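Local coordinates for protein dihydrodipicolinate synthase (Oceanobacillus iheyensis HTE831, PDB 3D0C) that probably catalyses the condensation of pyruvate with aspartate semialdehyde to 4-hydroxy-tetrahydrodipicolinate, an early step of lysine biosynthesis, at residues Ala61-Ile64 with Glu65-Lys68; Gly233-Glu236 with Lys237-Val241; Pro284-Pro287 with Asn288-Leu291; Leu296-Ser299 with Trp300-Glu304. The protein carries 1 engineered substitution. All blocks are in the same frame, centred on the assembly; numbering follows the deposited sequence.

All four interactions are local helix contacts in a DapA-family chain with a closed eight-stranded TIM barrel. Interactions 1, 2 and 3 are helix N-caps, while interaction 4 is packing near a helix C-terminus. Interaction 1 is the one near the predicted site: the side chain of L62 is about 11 Å from that of T56, a predicted pyruvate-binding residue. Interaction 2 lies on the opposite side of the chain's centre, about 40 Å from interaction 1, centre to centre. Interactions 3 and 4 share helix 287-303, with centres about 18 Å apart. Interactions 2 and 4 come within about 7 Å at their nearest atoms, and W300 of interaction 4 bonds to helix 235-257, which interaction 2 starts.

Interaction 1 (Ala61-Ile64 with Glu65-Lys68)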
loop_
_atom_site.group_PDB
_atom_site.type_symbol
_atom_site.label_atom_id
_atom_site.label_comp_id
_atom_site.label_asym_id
_atom_site.label_seq_id
_atom_site.Cartn_x
_atom_site.Cartn_y
_atom_site.Cartn_z
ATOM N N ALA A 61 -9.877 0.129 4.293
ATOM C CA ALA A 61 -11.100 0.791 3.834
ATOM C C ALA A 61 -11.739 1.556 4.996
ATOM O O ALA A 61 -12.807 2.170 4.847
ATOM C CB ALA A 61 -12.082 -0.234 3.288
ATOM N N LEU A 62 -11.078 1.503 6.151
ATOM C CA LEU A 62 -11.549 2.166 7.362
ATOM C C LEU A 62 -10.755 3.434 7.633
ATOM O O LEU A 62 -9.562 3.505 7.321
ATOM C CB LEU A 62 -11.386 1.235 8.570
ATOM C CG LEU A 62 -11.991 -0.171 8.519
ATOM C CD1 LEU A 62 -11.652 -0.905 9.799
ATOM C CD2 LEU A 62 -13.506 -0.084 8.337
ATOM N N THR A 63 -11.417 4.439 8.202
ATOM C CA THR A 63 -10.727 5.673 8.560
ATOM C C THR A 63 -9.967 5.278 9.820
ATOM O O THR A 63 -10.189 4.190 10.363
ATOM C CB THR A 63 -11.701 6.816 8.934
ATOM O OG1 THR A 63 -12.499 6.412 10.051
ATOM C CG2 THR A 63 -12.603 7.178 7.761
ATOM N N ILE A 64 -9.077 6.147 10.285
ATOM C CA ILE A 64 -8.303 5.877 11.495
ATOM C C ILE A 64 -9.256 5.741 12.687
ATOM O O ILE A 64 -9.109 4.848 13.533
ATOM C CB ILE A 64 -7.287 7.026 11.756
ATOM C CG1 ILE A 64 -6.195 7.010 10.681
ATOM C CG2 ILE A 64 -6.680 6.904 13.153
ATOM C CD1 ILE A 64 -5.389 5.717 10.615
ATOM N N GLU A 65 -10.238 6.631 12.749
ATOM C CA GLU A 65 -11.216 6.597 13.831
ATOM C C GLU A 65 -11.984 5.268 13.857
ATOM O O GLU A 65 -12.177 4.668 14.920
ATOM C CB GLU A 65 -12.192 7.757 13.669
ATOM C CG GLU A 65 -13.304 7.782 14.683
ATOM C CD GLU A 65 -14.322 8.853 14.357
ATOM O OE1 GLU A 65 -14.898 8.793 13.247
ATOM O OE2 GLU A 65 -14.545 9.753 15.196
ATOM N N GLU A 66 -12.431 4.817 12.689
ATOM C CA GLU A 66 -13.161 3.558 12.605
ATOM C C GLU A 66 -12.270 2.380 12.982
ATOM O O GLU A 66 -12.729 1.438 13.617
ATOM C CB GLU A 66 -13.705 3.334 11.191
ATOM C CG GLU A 66 -14.705 4.364 10.717
ATOM C CD GLU A 66 -15.181 4.071 9.312
ATOM O OE1 GLU A 66 -14.322 3.935 8.414
ATOM O OE2 GLU A 66 -16.406 3.972 9.103
ATOM N N ALA A 67 -11.000 2.423 12.594
ATOM C CA ALA A 67 -10.094 1.324 12.918
ATOM C C ALA A 67 -9.917 1.194 14.428
ATOM O O ALA A 67 -9.919 0.088 14.972
ATOM C CB ALA A 67 -8.737 1.528 12.232
ATOM N N LYS A 68 -9.768 2.316 15.121
ATOM C CA LYS A 68 -9.625 2.254 16.568
ATOM C C LYS A 68 -10.909 1.676 17.173
ATOM O O LYS A 68 -10.854 0.864 18.100
ATOM C CB LYS A 68 -9.368 3.649 17.139
ATOM C CG LYS A 68 -8.062 4.273 16.680
ATOM C CD LYS A 68 -7.945 5.692 17.191
ATOM C CE LYS A 68 -6.618 6.311 16.798
ATOM N NZ LYS A 68 -6.565 7.747 17.181
HETATM O O HOH W 1 -14.238 8.162 10.691
#
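E66 OE1 has two partners: the backbone N-H of T63 and the guanidinium of R279. The T63 N-H points at OE1 over 3.0 Å and is nearly straight, at 168°. OE1 accepts it through its anti lone pair, turned away from OE2. R279 adds a salt bridge through NH1, and that same NH1 also bonds to A61 O. The carboxylate thus ties the residues before the helix to a distant arginine. The E66 chain is extended beyond CG (chi2 180°), which carries OE1 back past the start of the helix to reach T63 N.

The return bond runs from E66 N to T63 OG1, at 3.1 Å. OG1 sits between the backbone N and the carbonyl carbon of its own residue (chi1 60°), which turns it to this N-H. A water donates to E65 OE1 at 2.7 Å and also lies close to T63 OG1. The backbone joins in as the first helical turn: A67 N donates to T63 O at 3.0 Å, and K68 N to I64 O at 3.1 Å. Replacing E66 by alanine is likely to leave T63 N without its side-chain acceptor and R279 without this carboxylate.

L62 CD1 rests 4.1 Å from A67 CA. I64 CG2 touches K68 CE at 3.7 Å, and K68 NZ goes on to a salt bridge with E97 of helix 92-104. T63 also packs on S91 of the second subunit. The paired bonds between T63 and E66 form a capping box at the N-terminus of helix 64-78.

Interaction 2 (Gly233-Glu236 with Lys237-Val241); sequences GNQE and KIWDV
The Q235 amide and the W239 indole run alongside each other in the same direction, their planes 58° apart. Q235 OE1 hangs 3.1 Å above the plane of the W239 ring, offset toward its rim. I238 CG2 lies on the same side, farther from the plane and also near the rim. OE1 is 3.3 Å from W239 NE1, but the angle is too poor for a hydrogen bond. The indole also meets other rings: W242 edge-to-face, and the ring of F202.

Q235 starts off away from the following turn. Its bend at chi2 (-52°) brings the amide back, and NE2 comes to rest 3.7 Å from I238 CD1. I238 continues inward against P201 and against A229 and L230 of helix 220-232.

N234 is the N-cap of helix 235-257. Its OD1 accepts K237 N at 2.8 Å. The N-H comes from above the amide plane, 40° out of it, rather than along a lone pair. OD1 also touches K237 CB at 3.3 Å. The main chain follows with I238 N to N234 O at 2.9 Å and W239 N to Q235 O at 3.0 Å. Just before, G233 ends helix 220-232 as the C-prime residue of a Schellman motif. With alanine at N234, K237 N would probably lose its side-chain acceptor and the first turn would be held less firmly. The polar bonds that start this helix are therefore made by N234 and the backbone, while the Q235 amide contributes contact rather than a hydrogen bond to the indole.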
loop_
_atom_site.group_PDB
_atom_site.type_symbol
_atom_site.label_atom_id
_atom_site.label_comp_id
_atom_site.label_asym_id
_atom_site.label_seq_id
_atom_site.Cartn_x
_atom_site.Cartn_y
_atom_site.Cartn_z
ATOM N N GLY A 233 0.254 -35.104 12.635
ATOM C CA GLY A 233 1.182 -35.640 11.656
ATOM C C GLY A 233 0.539 -36.689 10.766
ATOM O O GLY A 233 1.222 -37.534 10.193
ATOM N N ASN A 234 -0.783 -36.643 10.664
ATOM C CA ASN A 234 -1.528 -37.571 9.821
ATOM C C ASN A 234 -1.445 -37.027 8.394
ATOM O O ASN A 234 -2.304 -36.254 7.972
ATOM C CB ASN A 234 -2.991 -37.615 10.274
ATOM C CG ASN A 234 -3.805 -38.662 9.534
ATOM O OD1 ASN A 234 -3.766 -38.742 8.307
ATOM N ND2 ASN A 234 -4.560 -39.458 10.280
ATOM N N GLN A 235 -0.412 -37.411 7.650
ATOM C CA GLN A 235 -0.258 -36.911 6.287
ATOM C C GLN A 235 -1.465 -37.098 5.392
ATOM O O GLN A 235 -1.813 -36.197 4.628
ATOM C CB GLN A 235 0.941 -37.558 5.598
ATOM C CG GLN A 235 2.268 -36.859 5.885
ATOM C CD GLN A 235 2.217 -35.354 5.615
ATOM O OE1 GLN A 235 1.649 -34.917 4.614
ATOM N NE2 GLN A 235 2.824 -34.561 6.505
ATOM N N GLU A 236 -2.085 -38.271 5.467
ATOM C CA GLU A 236 -3.237 -38.567 4.630
ATOM C C GLU A 236 -4.383 -37.585 4.859
ATOM O O GLU A 236 -4.974 -37.070 3.904
ATOM C CB GLU A 236 -3.710 -39.998 4.883
ATOM C CG GLU A 236 -2.688 -41.068 4.511
ATOM C CD GLU A 236 -1.333 -40.848 5.178
ATOM O OE1 GLU A 236 -1.288 -40.752 6.428
ATOM O OE2 GLU A 236 -0.314 -40.768 4.450
ATOM N N LYS A 237 -4.697 -37.328 6.123
ATOM C CA LYS A 237 -5.771 -36.406 6.454
ATOM C C LYS A 237 -5.373 -34.971 6.080
ATOM O O LYS A 237 -6.201 -34.186 5.609
ATOM C CB LYS A 237 -6.106 -36.500 7.946
ATOM C CG LYS A 237 -7.289 -35.640 8.359
ATOM C CD LYS A 237 -8.541 -36.004 7.569
ATOM C CE LYS A 237 -9.683 -35.029 7.831
ATOM N NZ LYS A 237 -10.118 -35.026 9.252
ATOM N N ILE A 238 -4.103 -34.636 6.285
ATOM C CA ILE A 238 -3.603 -33.304 5.958
ATOM C C ILE A 238 -3.911 -32.977 4.499
ATOM O O ILE A 238 -4.523 -31.951 4.187
ATOM C CB ILE A 238 -2.082 -33.221 6.182
ATOM C CG1 ILE A 238 -1.769 -33.294 7.679
ATOM C CG2 ILE A 238 -1.536 -31.945 5.565
ATOM C CD1 ILE A 238 -0.279 -33.354 8.004
ATOM N N TRP A 239 -3.483 -33.866 3.608
ATOM C CA TRP A 239 -3.704 -33.700 2.178
ATOM C C TRP A 239 -5.189 -33.718 1.806
ATOM O O TRP A 239 -5.604 -32.999 0.902
ATOM C CB TRP A 239 -2.969 -34.799 1.399
ATOM C CG TRP A 239 -1.472 -34.707 1.464
ATOM C CD1 TRP A 239 -0.587 -35.751 1.466
ATOM C CD2 TRP A 239 -0.678 -33.511 1.505
ATOM N NE1 TRP A 239 0.705 -35.281 1.506
ATOM C CE2 TRP A 239 0.679 -33.910 1.527
ATOM C CE3 TRP A 239 -0.981 -32.143 1.517
ATOM C CZ2 TRP A 239 1.730 -32.989 1.570
ATOM C CZ3 TRP A 239 0.064 -31.230 1.558
ATOM C CH2 TRP A 239 1.403 -31.657 1.581
ATOM N N ASP A 240 -5.989 -34.542 2.479
ATOM C CA ASP A 240 -7.423 -34.598 2.172
ATOM C C ASP A 240 -8.124 -33.277 2.527
ATOM O O ASP A 240 -8.906 -32.756 1.730
ATOM C CB ASP A 240 -8.098 -35.749 2.931
ATOM C CG ASP A 240 -7.844 -37.113 2.293
ATOM O OD1 ASP A 240 -7.367 -37.185 1.134
ATOM O OD2 ASP A 240 -8.135 -38.126 2.958
ATOM N N VAL A 241 -7.856 -32.739 3.716
ATOM C CA VAL A 241 -8.498 -31.481 4.118
ATOM C C VAL A 241 -8.002 -30.360 3.221
ATOM O O VAL A 241 -8.771 -29.479 2.825
ATOM C CB VAL A 241 -8.194 -31.100 5.589
ATOM C CG1 VAL A 241 -8.932 -29.803 5.960
ATOM C CG2 VAL A 241 -8.621 -32.225 6.516
#

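Interaction 3 (Pro284-Pro287 with Asn288-Leu291); sequences PLSP and NDRL
R290 turns its guanidinium back over the residues that lead into its own helix. L285 CB lies over one face of the group, 4.0 Å above the plane and offset toward the rim. P284 CB meets it at the edge, in the plane, 3.2 Å from R290 NH2. The bend of R290 at chi3 (-72°) swings the end of the side chain round toward L285. There, NH2 is 2.7 Å from L285 O. The E266 carboxylate, on helix 260-270, binds both R290 NE, as a salt bridge, and L285 N.

S286 is the N-cap of helix 287-303. Its chi1 of 59° turns OG back toward the helix start, where it takes a weak bond from D289 N at 3.3 Å. The D289 carboxylate stands beside this hydroxyl. A water accepts from S286 N and donates to D289 OD2, at 2.7 Å from that oxygen. The strongest polar partner of D289 is K254, by a salt bridge to OD1, while H255 and N259 bond to OD2. P287 is the first helical residue. In the backbone, R290 N donates to S286 O at 2.9 Å and L291 N to P287 O at 3.0 Å.

Although D289 is buried, its bridge to K254 and the nearby helix N-terminus would probably favour its ionised form. The side-chain capping bond is weak, and charge also joins this helix start to its surroundings, through the salt bridges of D289 and R290.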
loop_
_atom_site.group_PDB
_atom_site.type_symbol
_atom_site.label_atom_id
_atom_site.label_comp_id
_atom_site.label_asym_id
_atom_site.label_seq_id
_atom_site.Cartn_x
_atom_site.Cartn_y
_atom_site.Cartn_z
ATOM N N PRO A 284 -19.223 -6.375 -5.655
ATOM C CA PRO A 284 -19.684 -7.765 -5.543
ATOM C C PRO A 284 -18.962 -8.673 -6.542
ATOM O O PRO A 284 -18.362 -8.192 -7.497
ATOM C CB PRO A 284 -21.178 -7.653 -5.841
ATOM C CG PRO A 284 -21.518 -6.278 -5.325
ATOM C CD PRO A 284 -20.363 -5.457 -5.843
ATOM N N LEU A 285 -19.026 -9.985 -6.325
ATOM C CA LEU A 285 -18.377 -10.937 -7.225
ATOM C C LEU A 285 -18.885 -10.814 -8.659
ATOM O O LEU A 285 -20.005 -10.353 -8.899
ATOM C CB LEU A 285 -18.626 -12.372 -6.753
ATOM C CG LEU A 285 -18.104 -12.810 -5.387
ATOM C CD1 LEU A 285 -18.563 -14.234 -5.105
ATOM C CD2 LEU A 285 -16.592 -12.727 -5.364
ATOM N N SER A 286 -18.055 -11.215 -9.618
ATOM C CA SER A 286 -18.474 -11.194 -11.011
ATOM C C SER A 286 -19.491 -12.332 -11.110
ATOM O O SER A 286 -19.455 -13.266 -10.309
ATOM C CB SER A 286 -17.287 -11.462 -11.942
ATOM O OG SER A 286 -16.683 -12.717 -11.673
ATOM N N PRO A 287 -20.419 -12.267 -12.077
ATOM C CA PRO A 287 -21.405 -13.350 -12.184
ATOM C C PRO A 287 -20.790 -14.753 -12.178
ATOM O O PRO A 287 -21.238 -15.642 -11.446
ATOM C CB PRO A 287 -22.119 -13.034 -13.499
ATOM C CG PRO A 287 -22.080 -11.533 -13.542
ATOM C CD PRO A 287 -20.660 -11.224 -13.092
ATOM N N ASN A 288 -19.767 -14.945 -13.002
ATOM C CA ASN A 288 -19.098 -16.232 -13.101
ATOM C C ASN A 288 -18.446 -16.684 -11.800
ATOM O O ASN A 288 -18.528 -17.860 -11.449
ATOM C CB ASN A 288 -18.067 -16.203 -14.236
ATOM C CG ASN A 288 -18.720 -16.211 -15.616
ATOM O OD1 ASN A 288 -19.604 -17.026 -15.887
ATOM N ND2 ASN A 288 -18.279 -15.311 -16.495
ATOM N N ASP A 289 -17.797 -15.770 -11.082
ATOM C CA ASP A 289 -17.172 -16.150 -9.819
ATOM C C ASP A 289 -18.250 -16.452 -8.789
ATOM O O ASP A 289 -18.073 -17.292 -7.909
ATOM C CB ASP A 289 -16.267 -15.034 -9.296
ATOM C CG ASP A 289 -14.975 -14.921 -10.074
ATOM O OD1 ASP A 289 -14.660 -15.851 -10.848
ATOM O OD2 ASP A 289 -14.266 -13.908 -9.898
ATOM N N ARG A 290 -19.376 -15.758 -8.895
ATOM C CA ARG A 290 -20.469 -15.989 -7.963
ATOM C C ARG A 290 -20.974 -17.427 -8.165
ATOM O O ARG A 290 -21.187 -18.168 -7.206
ATOM C CB ARG A 290 -21.584 -14.952 -8.201
ATOM C CG ARG A 290 -22.705 -14.964 -7.163
ATOM C CD ARG A 290 -23.646 -13.749 -7.291
ATOM N NE ARG A 290 -23.061 -12.472 -6.865
ATOM C CZ ARG A 290 -22.585 -11.545 -7.694
ATOM N NH1 ARG A 290 -22.614 -11.750 -9.007
ATOM N NH2 ARG A 290 -22.105 -10.399 -7.218
ATOM N N LEU A 291 -21.136 -17.824 -9.420
ATOM C CA LEU A 291 -21.594 -19.172 -9.743
ATOM C C LEU A 291 -20.595 -20.214 -9.235
ATOM O O LEU A 291 -20.978 -21.233 -8.653
ATOM C CB LEU A 291 -21.771 -19.304 -11.260
ATOM C CG LEU A 291 -22.187 -20.669 -11.815
ATOM C CD1 LEU A 291 -23.459 -21.151 -11.122
ATOM C CD2 LEU A 291 -22.390 -20.554 -13.324
HETATM O O HOH W 2 -15.138 -11.674 -8.680
#

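Interaction 4 (Leu296-Ser299 with Trp300-Glu304); sequences LLKS and WNTQE
L296 and W300 pack one helical turn apart near the C-terminal end of helix 287-303, as a CH-pi contact within the helix. L296 comes first. Its CG lies trans to its own N (chi1 170°), which brings the isobutyl end over the W300 ring. CG stands over the six-membered ring, 3.8 Å from the centroid and 6° off the normal. Its CD1 lies on the same face, toward the ring fusion. W300 N also donates to L296 O at 2.9 Å, so backbone and side chains join the same two residues. L296 extends this apolar patch to P247, F248 and L251 of helix 235-257.

L297 follows. Its CD2 reaches W300 CE3 at 3.7 Å, and its O accepts N301 N at 3.0 Å.

At K298 the backbone matters more than the side chain. K298 O takes two donors from T302: the backbone N at 3.0 Å and OG1 at 3.3 Å. The hydroxyl comes from above the carbonyl plane. S299 O accepts Q303 N at 3.0 Å and continues the helical ladder.

Outside these residues, W300 has a cation-pi contact with K222 and meets the ring of F219. The buried indole keeps a polar partner too: W300 NE1 is hydrogen-bonded to D244 O of helix 235-257.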
loop_
_atom_site.group_PDB
_atom_site.type_symbol
_atom_site.label_atom_id
_atom_site.label_comp_id
_atom_site.label_asym_id
_atom_site.label_seq_id
_atom_site.Cartn_x
_atom_site.Cartn_y
_atom_site.Cartn_z
ATOM N N LEU A 296 -19.232 -24.509 -5.296
ATOM C CA LEU A 296 -18.316 -25.032 -4.290
ATOM C C LEU A 296 -19.084 -25.323 -3.008
ATOM O O LEU A 296 -18.890 -26.364 -2.380
ATOM C CB LEU A 296 -17.189 -24.031 -3.997
ATOM C CG LEU A 296 -16.297 -24.354 -2.787
ATOM C CD1 LEU A 296 -15.697 -25.746 -2.928
ATOM C CD2 LEU A 296 -15.194 -23.308 -2.680
ATOM N N LEU A 297 -19.961 -24.403 -2.616
ATOM C CA LEU A 297 -20.735 -24.612 -1.404
ATOM C C LEU A 297 -21.672 -25.809 -1.575
ATOM O O LEU A 297 -21.914 -26.556 -0.621
ATOM C CB LEU A 297 -21.536 -23.352 -1.045
ATOM C CG LEU A 297 -20.723 -22.098 -0.686
ATOM C CD1 LEU A 297 -21.642 -21.086 -0.018
ATOM C CD2 LEU A 297 -19.574 -22.452 0.257
ATOM N N LYS A 298 -22.193 -25.990 -2.788
ATOM C CA LYS A 298 -23.087 -27.111 -3.064
ATOM C C LYS A 298 -22.321 -28.415 -2.855
ATOM O O LYS A 298 -22.810 -29.342 -2.205
ATOM C CB LYS A 298 -23.604 -27.043 -4.502
ATOM C CG LYS A 298 -24.621 -28.132 -4.815
ATOM C CD LYS A 298 -25.785 -28.050 -3.827
ATOM C CE LYS A 298 -26.571 -29.357 -3.756
ATOM N NZ LYS A 298 -27.618 -29.322 -2.685
ATOM N N SER A 299 -21.118 -28.470 -3.423
ATOM C CA SER A 299 -20.249 -29.634 -3.297
ATOM C C SER A 299 -19.989 -29.933 -1.831
ATOM O O SER A 299 -20.157 -31.068 -1.386
ATOM C CB SER A 299 -18.912 -29.387 -4.006
ATOM O OG SER A 299 -17.960 -30.385 -3.664
ATOM N N TRP A 300 -19.574 -28.910 -1.083
ATOM C CA TRP A 300 -19.294 -29.080 0.336
ATOM C C TRP A 300 -20.491 -29.599 1.105
ATOM O O TRP A 300 -20.333 -30.310 2.102
ATOM C CB TRP A 300 -18.796 -27.767 0.954
ATOM C CG TRP A 300 -17.326 -27.530 0.755
ATOM C CD1 TRP A 300 -16.373 -28.470 0.503
ATOM C CD2 TRP A 300 -16.641 -26.278 0.848
ATOM N NE1 TRP A 300 -15.130 -27.883 0.430
ATOM C CE2 TRP A 300 -15.267 -26.536 0.641
ATOM C CE3 TRP A 300 -17.052 -24.963 1.090
ATOM C CZ2 TRP A 300 -14.298 -25.522 0.666
ATOM C CZ3 TRP A 300 -16.090 -23.953 1.116
ATOM C CH2 TRP A 300 -14.729 -24.244 0.905
ATOM N N ASN A 301 -21.688 -29.256 0.635
ATOM C CA ASN A 301 -22.920 -29.710 1.292
ATOM C C ASN A 301 -23.104 -31.192 1.041
ATOM O O ASN A 301 -23.432 -31.956 1.943
ATOM C CB ASN A 301 -24.138 -28.986 0.731
ATOM C CG ASN A 301 -25.400 -29.284 1.522
ATOM O OD1 ASN A 301 -26.450 -28.702 1.275
ATOM N ND2 ASN A 301 -25.296 -30.194 2.494
ATOM N N THR A 302 -22.882 -31.577 -0.216
ATOM C CA THR A 302 -23.023 -32.970 -0.671
ATOM C C THR A 302 -22.083 -33.907 0.059
ATOM O O THR A 302 -22.427 -35.060 0.335
ATOM C CB THR A 302 -22.754 -33.143 -2.213
ATOM O OG1 THR A 302 -23.714 -32.392 -2.967
ATOM C CG2 THR A 302 -22.866 -34.604 -2.622
ATOM N N GLN A 303 -20.883 -33.404 0.332
ATOM C CA GLN A 303 -19.846 -34.143 1.033
ATOM C C GLN A 303 -20.335 -34.490 2.432
ATOM O O GLN A 303 -20.189 -35.626 2.900
ATOM C CB GLN A 303 -18.573 -33.290 1.137
ATOM C CG GLN A 303 -17.442 -33.973 1.920
ATOM C CD GLN A 303 -16.245 -33.066 2.146
ATOM O OE1 GLN A 303 -15.807 -32.376 1.219
ATOM N NE2 GLN A 303 -15.699 -33.072 3.378
ATOM N N GLU A 304 -20.890 -33.485 3.107
ATOM C CA GLU A 304 -21.419 -33.650 4.456
ATOM C C GLU A 304 -22.582 -34.635 4.413
ATOM O O GLU A 304 -22.623 -35.548 5.271
ATOM C CB GLU A 304 -21.910 -32.307 5.035
ATOM C CG GLU A 304 -20.816 -31.263 5.249
ATOM C CD GLU A 304 -21.327 -29.942 5.823
ATOM O OE1 GLU A 304 -22.532 -29.842 6.170
ATOM O OE2 GLU A 304 -20.520 -28.986 5.939
#